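Local coordinates for protein tapirin (Caldicellulosiruptor kristjanssonii, PDB 6N2B) that probably binds cellulose through its C-terminal beta-helix domain, helping this extremely thermophilic bacterium adhere to plant cell-wall material, at residues A[314-317]-A[318-322]; A[455-459]-A[460-464]; A[520-523]-A[524-527]. All blocks are in the same frame, centred on the assembly; numbering follows the deposited sequence.

Interaction 1: A[314-317]-A[318-322]; sequences IYSD and GEVQV
Ser316 and Gly318 meet across a corner of the beta-helix, where the chain leaves strand 314-316, swings round at Asp317 and Gly318, and enters strand 319-322 on another face. The side chain of Ser316 points into the angle of the bend. Its CB has an apolar neighbour, CG2 of Val320, at 4.1 Å, so the two strands already touch just beyond the corner. From CB the hydroxyl is swung away from its own backbone N (chi1 -175°) and lies beside the carbonyl carbon, which carries OG forward along the chain. There OG accepts a hydrogen bond from Gly318 N at 3.2 Å, with an N-H...O angle of 155°, closing an ST turn. OG is also hydrogen-bonded to Thr296 OG1, so the same atom ties the turn to the preceding coil. Serine suits this place because its hydroxyl, a single bond from CB, reaches the backbone of the turn. Glycine puts no side chain into the bend, and the branched Val320 offers a methyl to the interior. Asp317 turns outward at the corner, and its carboxylate is held by Tyr405 OH at OD1 and by Tyr295 OH at OD2. Strand 314-316 lies between the parallel strands 293-296 and 333-336, strand 319-322 between 300-303 and 338-341, and Val320 packs inward on Met301, Phe328 and Leu339.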
ATOM      1  N   ILE A 314      -9.135  -7.411 -11.704  1.00 25.19           N
ATOM      2  CA  ILE A 314      -9.853  -6.816 -10.575  1.00 22.71           C
ATOM      3  C   ILE A 314     -10.920  -7.805 -10.131  1.00 18.32           C
ATOM      4  O   ILE A 314     -11.724  -8.263 -10.945  1.00 22.43           O
ATOM      5  CB  ILE A 314     -10.467  -5.438 -10.923  1.00 18.74           C
ATOM      6  CG1 ILE A 314     -11.505  -4.996  -9.886  1.00 23.97           C
ATOM      7  CG2 ILE A 314     -11.103  -5.441 -12.289  1.00 19.56           C
ATOM      8  CD1 ILE A 314     -10.929  -4.674  -8.527  1.00 18.40           C
ATOM      9  N   TYR A 315     -10.911  -8.159  -8.854  1.00 17.89           N
ATOM     10  CA  TYR A 315     -11.914  -9.045  -8.284  1.00 21.36           C
ATOM     11  C   TYR A 315     -12.511  -8.371  -7.067  1.00 21.39           C
ATOM     12  O   TYR A 315     -11.774  -7.845  -6.229  1.00 24.08           O
ATOM     13  CB  TYR A 315     -11.314 -10.393  -7.888  1.00 22.54           C
ATOM     14  CG  TYR A 315     -10.471 -11.021  -8.969  1.00 20.72           C
ATOM     15  CD1 TYR A 315     -11.059 -11.720 -10.007  1.00 24.32           C
ATOM     16  CD2 TYR A 315      -9.086 -10.908  -8.956  1.00 19.26           C
ATOM     17  CE1 TYR A 315     -10.284 -12.305 -11.012  1.00 25.66           C
ATOM     18  CE2 TYR A 315      -8.310 -11.493  -9.942  1.00 21.94           C
ATOM     19  CZ  TYR A 315      -8.916 -12.183 -10.975  1.00 21.09           C
ATOM     20  OH  TYR A 315      -8.165 -12.754 -11.971  1.00 21.69           O
ATOM     21  N   SER A 316     -13.836  -8.380  -6.960  1.00 17.71           N
ATOM     22  CA  SER A 316     -14.446  -7.652  -5.859  1.00 22.57           C
ATOM     23  C   SER A 316     -15.752  -8.294  -5.431  1.00 27.30           C
ATOM     24  O   SER A 316     -16.658  -8.493  -6.248  1.00 26.63           O
ATOM     25  CB  SER A 316     -14.690  -6.196  -6.229  1.00 18.65           C
ATOM     26  OG  SER A 316     -15.175  -5.504  -5.097  1.00 24.14           O
ATOM     27  N   ASP A 317     -15.840  -8.604  -4.143  1.00 28.87           N
ATOM     28  CA  ASP A 317     -17.060  -9.102  -3.526  1.00 27.94           C
ATOM     29  C   ASP A 317     -18.074  -7.989  -3.263  1.00 34.07           C
ATOM     30  O   ASP A 317     -19.118  -8.252  -2.651  1.00 36.41           O
ATOM     31  CB  ASP A 317     -16.717  -9.837  -2.226  1.00 24.20           C
ATOM     32  CG  ASP A 317     -15.997 -11.161  -2.472  1.00 35.73           C
ATOM     33  OD1 ASP A 317     -15.972 -11.619  -3.634  1.00 41.75           O
ATOM     34  OD2 ASP A 317     -15.459 -11.756  -1.510  1.00 37.26           O
ATOM     35  N   GLY A 318     -17.779  -6.767  -3.724  1.00 30.45           N
ATOM     36  CA  GLY A 318     -18.608  -5.592  -3.517  1.00 25.67           C
ATOM     37  C   GLY A 318     -18.701  -4.713  -4.753  1.00 29.65           C
ATOM     38  O   GLY A 318     -18.503  -5.187  -5.873  1.00 26.44           O
ATOM     39  N   GLU A 319     -18.980  -3.427  -4.566  1.00 26.80           N
ATOM     40  CA  GLU A 319     -19.335  -2.529  -5.657  1.00 23.80           C
ATOM     41  C   GLU A 319     -18.131  -1.665  -6.017  1.00 29.23           C
ATOM     42  O   GLU A 319     -17.618  -0.915  -5.175  1.00 30.88           O
ATOM     43  CB  GLU A 319     -20.545  -1.676  -5.256  1.00 24.06           C
ATOM     44  CG  GLU A 319     -20.894  -0.459  -6.122  1.00 28.63           C
ATOM     45  CD  GLU A 319     -21.971   0.426  -5.458  1.00 42.54           C
ATOM     46  OE1 GLU A 319     -22.003   0.480  -4.210  1.00 45.16           O
ATOM     47  OE2 GLU A 319     -22.788   1.071  -6.156  1.00 38.99           O
ATOM     48  N   VAL A 320     -17.676  -1.783  -7.261  1.00 23.26           N
ATOM     49  CA  VAL A 320     -16.666  -0.878  -7.790  1.00 22.86           C
ATOM     50  C   VAL A 320     -17.395   0.373  -8.251  1.00 24.42           C
ATOM     51  O   VAL A 320     -18.197   0.320  -9.182  1.00 33.43           O
ATOM     52  CB  VAL A 320     -15.874  -1.511  -8.941  1.00 26.04           C
ATOM     53  CG1 VAL A 320     -14.815  -0.537  -9.441  1.00 15.25           C
ATOM     54  CG2 VAL A 320     -15.241  -2.842  -8.519  1.00 19.18           C
ATOM     55  N   GLN A 321     -17.148   1.487  -7.584  1.00 28.21           N
ATOM     56  CA  GLN A 321     -17.667   2.771  -8.017  1.00 24.55           C
ATOM     57  C   GLN A 321     -16.568   3.541  -8.723  1.00 26.18           C
ATOM     58  O   GLN A 321     -15.438   3.609  -8.244  1.00 38.96           O
ATOM     59  CB  GLN A 321     -18.169   3.608  -6.851  1.00 31.17           C
ATOM     60  CG  GLN A 321     -19.160   2.953  -5.929  1.00 42.85           C
ATOM     61  CD  GLN A 321     -19.344   3.767  -4.644  1.00 51.69           C
ATOM     62  OE1 GLN A 321     -19.932   4.861  -4.659  1.00 41.15           O
ATOM     63  NE2 GLN A 321     -18.814   3.245  -3.529  1.00 44.93           N
ATOM     64  N   VAL A 322     -16.910   4.134  -9.853  1.00 23.98           N
ATOM     65  CA  VAL A 322     -16.031   5.032 -10.575  1.00 25.88           C
ATOM     66  C   VAL A 322     -16.835   6.309 -10.764  1.00 36.14           C
ATOM     67  O   VAL A 322     -17.829   6.312 -11.498  1.00 34.19           O
ATOM     68  CB  VAL A 322     -15.593   4.434 -11.920  1.00 24.78           C
ATOM     69  CG1 VAL A 322     -14.651   5.368 -12.666  1.00 30.01           C
ATOM     70  CG2 VAL A 322     -14.950   3.079 -11.700  1.00 22.84           C
TER

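Interaction 2: A[455-459]-A[460-464]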
ATOM      1  N   SER A 455       8.718   2.518  22.949  1.00 34.38           N
ATOM      2  CA  SER A 455       7.770   3.617  23.111  1.00 32.67           C
ATOM      3  C   SER A 455       7.816   4.602  21.947  1.00 37.23           C
ATOM      4  O   SER A 455       7.462   5.771  22.124  1.00 50.96           O
ATOM      5  CB  SER A 455       8.042   4.371  24.415  1.00 22.37           C
ATOM      6  OG  SER A 455       8.445   3.491  25.451  1.00 44.56           O
ATOM      7  N   GLY A 456       8.279   4.182  20.779  1.00 34.20           N
ATOM      8  CA  GLY A 456       8.455   5.077  19.651  1.00 37.25           C
ATOM      9  C   GLY A 456       9.920   5.417  19.396  1.00 27.03           C
ATOM     10  O   GLY A 456      10.828   5.023  20.127  1.00 36.41           O
ATOM     11  N   ILE A 457      10.134   6.157  18.313  1.00 24.50           N
ATOM     12  CA  ILE A 457      11.453   6.638  17.912  1.00 20.16           C
ATOM     13  C   ILE A 457      11.307   8.085  17.462  1.00 22.00           C
ATOM     14  O   ILE A 457      10.294   8.448  16.850  1.00 24.86           O
ATOM     15  CB  ILE A 457      12.047   5.775  16.777  1.00 18.45           C
ATOM     16  CG1 ILE A 457      11.993   4.289  17.147  1.00 19.29           C
ATOM     17  CG2 ILE A 457      13.478   6.225  16.430  1.00 12.82           C
ATOM     18  CD1 ILE A 457      12.405   3.362  16.039  1.00 18.00           C
ATOM     19  N   ASN A 458      12.296   8.921  17.786  1.00 15.36           N
ATOM     20  CA  ASN A 458      12.351  10.266  17.229  1.00 15.77           C
ATOM     21  C   ASN A 458      13.769  10.568  16.768  1.00 23.47           C
ATOM     22  O   ASN A 458      14.698   9.781  16.977  1.00 23.19           O
ATOM     23  CB  ASN A 458      11.829  11.333  18.208  1.00 21.52           C
ATOM     24  CG  ASN A 458      12.720  11.541  19.428  1.00 26.26           C
ATOM     25  OD1 ASN A 458      13.939  11.687  19.331  1.00 22.11           O
ATOM     26  ND2 ASN A 458      12.089  11.575  20.599  1.00 24.50           N
ATOM     27  N   ASP A 459      13.929  11.723  16.121  1.00 19.65           N
ATOM     28  CA  ASP A 459      15.188  11.988  15.434  1.00 23.54           C
ATOM     29  C   ASP A 459      16.317  12.309  16.411  1.00 22.80           C
ATOM     30  O   ASP A 459      17.473  11.941  16.168  1.00 19.97           O
ATOM     31  CB  ASP A 459      15.013  13.101  14.400  1.00 25.24           C
ATOM     32  CG  ASP A 459      14.230  14.287  14.916  1.00 25.58           C
ATOM     33  OD1 ASP A 459      13.858  14.341  16.106  1.00 40.07           O
ATOM     34  OD2 ASP A 459      13.952  15.166  14.090  1.00 20.52           O
ATOM     35  N   SER A 460      16.008  12.979  17.520  1.00 19.33           N
ATOM     36  CA  SER A 460      17.016  13.204  18.554  1.00 26.46           C
ATOM     37  C   SER A 460      17.548  11.875  19.099  1.00 25.54           C
ATOM     38  O   SER A 460      18.765  11.647  19.158  1.00 20.85           O
ATOM     39  CB  SER A 460      16.414  14.077  19.667  1.00 29.11           C
ATOM     40  OG  SER A 460      17.307  14.275  20.755  1.00 45.06           O
ATOM     41  N   GLU A 461      16.645  10.969  19.473  1.00 25.70           N
ATOM     42  CA  GLU A 461      17.061   9.662  19.966  1.00 21.52           C
ATOM     43  C   GLU A 461      17.869   8.897  18.929  1.00 20.68           C
ATOM     44  O   GLU A 461      18.879   8.263  19.259  1.00 18.33           O
ATOM     45  CB  GLU A 461      15.835   8.872  20.375  1.00 20.94           C
ATOM     46  CG  GLU A 461      15.122   9.511  21.526  1.00 29.30           C
ATOM     47  CD  GLU A 461      13.778   8.891  21.754  1.00 35.90           C
ATOM     48  OE1 GLU A 461      13.258   8.272  20.787  1.00 26.18           O
ATOM     49  OE2 GLU A 461      13.256   9.022  22.890  1.00 38.58           O
ATOM     50  N   LEU A 462      17.443   8.966  17.668  1.00 22.15           N
ATOM     51  CA  LEU A 462      18.100   8.240  16.586  1.00 18.28           C
ATOM     52  C   LEU A 462      19.541   8.704  16.381  1.00 17.94           C
ATOM     53  O   LEU A 462      20.445   7.880  16.198  1.00 15.76           O
ATOM     54  CB  LEU A 462      17.285   8.426  15.312  1.00 16.32           C
ATOM     55  CG  LEU A 462      17.429   7.514  14.117  1.00 15.77           C
ATOM     56  CD1 LEU A 462      17.253   6.068  14.532  1.00 13.58           C
ATOM     57  CD2 LEU A 462      16.377   7.926  13.105  1.00 15.28           C
ATOM     58  N   ILE A 463      19.771  10.018  16.381  1.00 19.06           N
ATOM     59  CA  ILE A 463      21.131  10.545  16.279  1.00 20.58           C
ATOM     60  C   ILE A 463      21.984  10.056  17.454  1.00 26.29           C
ATOM     61  O   ILE A 463      23.127   9.609  17.272  1.00 24.29           O
ATOM     62  CB  ILE A 463      21.104  12.085  16.203  1.00 22.04           C
ATOM     63  CG1 ILE A 463      20.414  12.556  14.926  1.00 18.38           C
ATOM     64  CG2 ILE A 463      22.493  12.654  16.271  1.00 16.98           C
ATOM     65  CD1 ILE A 463      19.891  13.955  15.042  1.00 18.13           C
ATOM     66  N   THR A 464      21.438  10.123  18.674  1.00 15.12           N
ATOM     67  CA  THR A 464      22.165   9.614  19.831  1.00 19.42           C
ATOM     68  C   THR A 464      22.484   8.129  19.672  1.00 19.29           C
ATOM     69  O   THR A 464      23.651   7.721  19.752  1.00 20.59           O
ATOM     70  CB  THR A 464      21.364   9.857  21.116  1.00 24.25           C
ATOM     71  OG1 THR A 464      21.155  11.263  21.303  1.00 29.43           O
ATOM     72  CG2 THR A 464      22.108   9.309  22.323  1.00 17.42           C
TER
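Asn458 ends a short strand with an extended backbone and Asp459 starts the helix directly after it, so that Asn458 O receives Leu462 N at 2.9 Å and Asp459 O receives Ile463 N at 3.0 Å. The side chain of Asn458 then folds over the new helix end: with chi1 at 68°, CG stands between its backbone N and carbonyl carbon, and OD1 takes Glu461 N at 2.8 Å in an almost straight bond (177°). Glu461 answers in the other direction, its OE1 accepting Asn458 N at 3.2 Å from above the carboxylate plane. This reciprocal pair is a capping box with Asn458 as N-cap. Asparagine fits because its short amide brings an acceptor to a bare helical N-H, while glutamate is long enough to reach back and is probably also favoured by the helix dipole. The amide and carboxylate lie stacked, their planes 24° apart, and Glu461 also touches Ala433 and Leu436. On the buried side, Ile457 CG2 meets Leu462 CD1 at 4.2 Å, and both residues pack on Val451. Asp459 OD1 makes a weak bond with Ser460 N, and OD2 accepts the backbone N of Asn491.

Interaction 3: A[520-523]-A[524-527]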
ATOM      1  N   ILE A 520       3.484   8.112  11.292  1.00 31.02           N
ATOM      2  CA  ILE A 520       4.724   8.820  11.000  1.00 24.80           C
ATOM      3  C   ILE A 520       4.396  10.298  10.989  1.00 24.86           C
ATOM      4  O   ILE A 520       3.438  10.719  10.331  1.00 33.95           O
ATOM      5  CB  ILE A 520       5.327   8.388   9.652  1.00 25.25           C
ATOM      6  CG1 ILE A 520       5.037   6.927   9.396  1.00 25.27           C
ATOM      7  CG2 ILE A 520       6.843   8.637   9.603  1.00 13.62           C
ATOM      8  CD1 ILE A 520       5.578   6.452   8.113  1.00 31.47           C
ATOM      9  N   ASN A 521       5.166  11.081  11.728  1.00 23.31           N
ATOM     10  CA  ASN A 521       5.011  12.525  11.747  1.00 23.64           C
ATOM     11  C   ASN A 521       6.353  13.157  11.451  1.00 22.79           C
ATOM     12  O   ASN A 521       7.385  12.673  11.916  1.00 26.65           O
ATOM     13  CB  ASN A 521       4.499  13.017  13.084  1.00 27.91           C
ATOM     14  CG  ASN A 521       3.110  12.510  13.385  1.00 42.17           C
ATOM     15  OD1 ASN A 521       2.178  12.722  12.603  1.00 42.11           O
ATOM     16  ND2 ASN A 521       2.957  11.833  14.526  1.00 52.15           N
ATOM     17  N   ILE A 522       6.343  14.233  10.670  1.00 26.44           N
ATOM     18  CA  ILE A 522       7.577  14.912  10.313  1.00 25.78           C
ATOM     19  C   ILE A 522       7.223  16.345   9.972  1.00 30.89           C
ATOM     20  O   ILE A 522       6.145  16.622   9.438  1.00 32.55           O
ATOM     21  CB  ILE A 522       8.293  14.185   9.149  1.00 20.47           C
ATOM     22  CG1 ILE A 522       9.539  14.946   8.716  1.00 22.54           C
ATOM     23  CG2 ILE A 522       7.365  14.031   8.002  1.00 18.10           C
ATOM     24  CD1 ILE A 522      10.384  14.200   7.702  1.00 26.08           C
ATOM     25  N   SER A 523       8.131  17.259  10.294  1.00 32.18           N
ATOM     26  CA  SER A 523       7.918  18.693  10.151  1.00 31.00           C
ATOM     27  C   SER A 523       8.779  19.222   9.014  1.00 34.28           C
ATOM     28  O   SER A 523      10.012  19.185   9.100  1.00 34.65           O
ATOM     29  CB  SER A 523       8.258  19.412  11.451  1.00 28.82           C
ATOM     30  OG  SER A 523       7.888  18.597  12.549  1.00 32.68           O
ATOM     31  N   GLY A 524       8.132  19.715   7.960  1.00 26.74           N
ATOM     32  CA  GLY A 524       8.836  20.406   6.898  1.00 26.61           C
ATOM     33  C   GLY A 524       9.678  19.551   5.977  1.00 31.42           C
ATOM     34  O   GLY A 524      10.692  20.038   5.468  1.00 31.60           O
ATOM     35  N   ALA A 525       9.288  18.298   5.731  1.00 31.72           N
ATOM     36  CA  ALA A 525      10.019  17.445   4.795  1.00 26.02           C
ATOM     37  C   ALA A 525       9.199  16.198   4.486  1.00 24.36           C
ATOM     38  O   ALA A 525       8.360  15.780   5.284  1.00 23.77           O
ATOM     39  CB  ALA A 525      11.396  17.046   5.343  1.00 16.23           C
ATOM     40  N   GLY A 526       9.444  15.621   3.317  1.00 24.57           N
ATOM     41  CA  GLY A 526       8.866  14.348   2.963  1.00 27.71           C
ATOM     42  C   GLY A 526       9.804  13.177   3.228  1.00 30.63           C
ATOM     43  O   GLY A 526      11.003  13.341   3.425  1.00 29.47           O
ATOM     44  N   ILE A 527       9.231  11.978   3.251  1.00 32.22           N
ATOM     45  CA  ILE A 527       9.987  10.742   3.410  1.00 24.42           C
ATOM     46  C   ILE A 527      10.083  10.064   2.053  1.00 21.06           C
ATOM     47  O   ILE A 527       9.083   9.952   1.338  1.00 29.19           O
ATOM     48  CB  ILE A 527       9.319   9.803   4.425  1.00 18.79           C
ATOM     49  CG1 ILE A 527       8.919  10.570   5.681  1.00 22.51           C
ATOM     50  CG2 ILE A 527      10.223   8.620   4.726  1.00 14.56           C
ATOM     51  CD1 ILE A 527      10.005  10.762   6.650  1.00 20.22           C
TER
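Ile522 and Ile527 face each other across a tight bend of the beta-helix, where the chain passes from strand 520-522 to strand 526-531. The two strands belong to different faces: the first runs parallel to 487-489, the second to 504-508. Ile522 carries most of the contact. Its CG1 branch stands opposite the backbone N (chi1 176°) and the chain stays extended to CD1, which thrusts the terminal methyl across the bend. CD1 comes to 3.8 Å from Ala525 CB and 3.6 Å from Ile527 CD1, while the other branch, CG2, rests against Ala525 O at 3.4 Å. Ile527 answers with a folded chain: its chi2 of -82° bends CD1 away from the extended course and turns it toward Ile522, and the two side chains cross obliquely. Beta-branched isoleucine suits both places, since it fits a strand backbone and spreads methyls over the interior, where Leu505 and Phe489 touch both residues. With an alanine here in place of Ile522, the reach across the bend is gone, which would probably open a gap beside Ala525 and leave Ile527 CD1 without its partner there. Small residues make the turn itself. Gly524 takes a positive phi of 72°, which a residue without a side chain adopts readily, and Ala525 contributes one methyl that meets the tip of Ile522. Ser523 directs its side chain outward, where a polar group can find a mate: its OG makes a weak hydrogen bond with Ser490 O.

Interactions 1 and 3 are both corners between faces of the beta-helix, one built on a serine hydroxyl and the other on isoleucine methyls, and they lie on opposite sides of the chain's centre with their own centres 33 Å apart. Interaction 2 is farther still from interaction 1, 42 Å between centres. Interactions 2 and 3 are neighbours, 14 Å apart between centres and about 7 Å at their nearest atoms, and Phe489, on the strand between theirs, packs against side chains of both. Interaction 2 alone comes near the metal: the side chain of Glu461 is about 8 Å from the calcium ion, and the helix it caps carries the ligand Glu465.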